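Local coordinates for SnoaL-like domain protein (Mycobacterium hassiacum, PDB 6P44) that probably isomerises Delta5-3-ketosteroids to their conjugated Delta4 forms, as a ketosteroid isomerase, at residues B[8-13]-B[27-32]. The protein carries 1 engineered substitution. Residues are numbered along the deposited sequence; the frame is centred on the assembly and turned at random. Where two conformers were deposited one is given.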
loop_
_atom_site.group_PDB
_atom_site.type_symbol
_atom_site.label_atom_id
_atom_site.label_comp_id
_atom_site.label_asym_id
_atom_site.label_seq_id
_atom_site.Cartn_x
_atom_site.Cartn_y
_atom_site.Cartn_z
ATOM N N ALA B 8 11.901 -8.568 -0.994
ATOM C CA ALA B 8 10.926 -9.491 -1.551
ATOM C C ALA B 8 11.090 -10.871 -0.937
ATOM O O ALA B 8 10.101 -11.531 -0.579
ATOM C CB ALA B 8 11.073 -9.539 -3.067
ATOM N N ASN B 9 12.327 -11.325 -0.811
ATOM C CA ASN B 9 12.579 -12.607 -0.169
ATOM C C ASN B 9 12.036 -12.616 1.251
ATOM O O ASN B 9 11.478 -13.618 1.706
ATOM C CB ASN B 9 14.079 -12.894 -0.135
ATOM C CG ASN B 9 14.652 -13.240 -1.505
ATOM O OD1 ASN B 9 13.923 -13.552 -2.451
ATOM N ND2 ASN B 9 15.971 -13.185 -1.616
ATOM N N THR B 10 12.235 -11.521 1.982
ATOM C CA THR B 10 11.740 -11.470 3.351
ATOM C C THR B 10 10.222 -11.541 3.398
ATOM O O THR B 10 9.664 -12.212 4.273
ATOM C CB THR B 10 12.278 -10.220 4.042
ATOM O OG1 THR B 10 13.715 -10.295 4.041
ATOM C CG2 THR B 10 11.733 -10.085 5.475
ATOM N N VAL B 11 9.541 -10.863 2.469
ATOM C CA VAL B 11 8.090 -10.988 2.392
ATOM C C VAL B 11 7.685 -12.440 2.181
ATOM O O VAL B 11 6.737 -12.928 2.801
ATOM C CB VAL B 11 7.494 -10.058 1.320
ATOM C CG1 VAL B 11 6.026 -10.378 1.106
ATOM C CG2 VAL B 11 7.665 -8.595 1.737
ATOM N N HIS B 12 8.375 -13.150 1.289
ATOM C CA HIS B 12 8.019 -14.549 1.082
ATOM C C HIS B 12 8.229 -15.379 2.347
ATOM O O HIS B 12 7.432 -16.278 2.636
ATOM C CB HIS B 12 8.772 -15.122 -0.111
ATOM C CG HIS B 12 8.164 -14.752 -1.421
ATOM N ND1 HIS B 12 7.254 -15.553 -2.073
ATOM C CD2 HIS B 12 8.338 -13.665 -2.208
ATOM C CE1 HIS B 12 6.893 -14.975 -3.204
ATOM N NE2 HIS B 12 7.535 -13.827 -3.310
ATOM N N ARG B 13 9.245 -15.076 3.141
ATOM C CA ARG B 13 9.396 -15.858 4.359
ATOM C C ARG B 13 8.350 -15.477 5.396
ATOM O O ARG B 13 7.898 -16.337 6.162
ATOM C CB ARG B 13 10.801 -15.722 4.902
ATOM C CG ARG B 13 11.800 -16.361 3.983
ATOM C CD ARG B 13 13.095 -16.575 4.693
ATOM N NE ARG B 13 13.552 -15.360 5.361
ATOM C CZ ARG B 13 14.077 -14.312 4.737
ATOM N NH1 ARG B 13 14.212 -14.317 3.420
ATOM N NH2 ARG B 13 14.461 -13.248 5.432
ATOM N N ALA B 27 7.966 -12.933 14.242
ATOM C CA ALA B 27 8.470 -11.823 15.038
ATOM C C ALA B 27 9.947 -11.585 14.786
ATOM O O ALA B 27 10.405 -10.441 14.831
ATOM C CB ALA B 27 8.209 -12.072 16.523
ATOM N N ALA B 28 10.705 -12.645 14.504
ATOM C CA ALA B 28 12.131 -12.489 14.273
ATOM C C ALA B 28 12.432 -11.727 12.989
ATOM O O ALA B 28 13.550 -11.226 12.830
ATOM C CB ALA B 28 12.793 -13.869 14.234
ATOM N N LEU B 29 11.475 -11.641 12.066
ATOM C CA LEU B 29 11.682 -10.853 10.858
ATOM C C LEU B 29 11.591 -9.358 11.118
ATOM O O LEU B 29 12.088 -8.566 10.307
ATOM C CB LEU B 29 10.646 -11.220 9.792
ATOM C CG LEU B 29 10.688 -12.662 9.298
ATOM C CD1 LEU B 29 9.609 -12.858 8.265
ATOM C CD2 LEU B 29 12.054 -12.998 8.707
ATOM N N TYR B 30 10.945 -8.959 12.205
ATOM C CA TYR B 30 10.718 -7.555 12.494
ATOM C C TYR B 30 11.876 -6.970 13.287
ATOM O O TYR B 30 12.536 -7.660 14.067
ATOM C CB TYR B 30 9.435 -7.385 13.294
ATOM C CG TYR B 30 8.162 -7.479 12.471
ATOM C CD1 TYR B 30 7.632 -6.343 11.883
ATOM C CD2 TYR B 30 7.480 -8.680 12.321
ATOM C CE1 TYR B 30 6.453 -6.385 11.172
ATOM C CE2 TYR B 30 6.281 -8.735 11.605
ATOM C CZ TYR B 30 5.785 -7.578 11.021
ATOM O OH TYR B 30 4.611 -7.559 10.302
ATOM N N ALA B 31 12.111 -5.677 13.066
ATOM C CA ALA B 31 13.078 -4.905 13.829
ATOM C C ALA B 31 12.632 -4.754 15.282
ATOM O O ALA B 31 11.450 -4.882 15.615
ATOM C CB ALA B 31 13.233 -3.522 13.196
ATOM N N ASP B 32 13.598 -4.453 16.153
ATOM C CA ASP B 32 13.300 -4.322 17.578
ATOM C C ASP B 32 12.237 -3.260 17.842
ATOM O O ASP B 32 11.413 -3.416 18.754
ATOM C CB ASP B 32 14.565 -3.952 18.363
ATOM C CG ASP B 32 15.617 -5.068 18.407
ATOM O OD1 ASP B 32 15.340 -6.229 18.039
ATOM O OD2 ASP B 32 16.747 -4.751 18.824
#
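Leu29, where helix 23-29 runs into strand 30-31, pushes its forked end against the flank of helix 4-20 and supplies the whole of that side of the contact with 8-13. Its CG lies anti to its own carbonyl carbon (chi1 -62°), which directs the side chain toward the helix, and chi2 (180°) sets the spread of the two methyls. CD1 takes the inner place: it rests on backbone, 4.0 Å from the carbonyl O of Thr10 and 4.1 Å from the C atom of Arg13. Tyr14 and Phe17, farther along the same helix, and Ile108 of strand 108-121 also touch the Leu29 side chain, which thus belongs to a larger, tightly packed apolar layer.

That layer is part of the alpha+beta cone of the NTF2-like (SnoaL-like) fold, in which helices pack against a strongly curved mixed sheet. Here helix 23-29 packs its C-terminal part against helix 4-20 just before the chain enters strand 30-31. Buried Thr10 also faces the sheet, touching Phe102, while its OG1 is hydrogen-bonded to Asp6 O within the helix; across to Leu29 its CG2 comes no nearer than 4.4 Å to CD2.

The outer side is more open. Partly exposed Arg13, in one of its two deposited conformers, bends at chi3 (-50°) and brings NH2 to 4.1 Å from Leu29 CD2, the guanidinium meeting this methyl obliquely. Its position there is not unique, so this approach is provisional; Arg13 also touches a crystal neighbour, and no hydrogen bond joins the two segments.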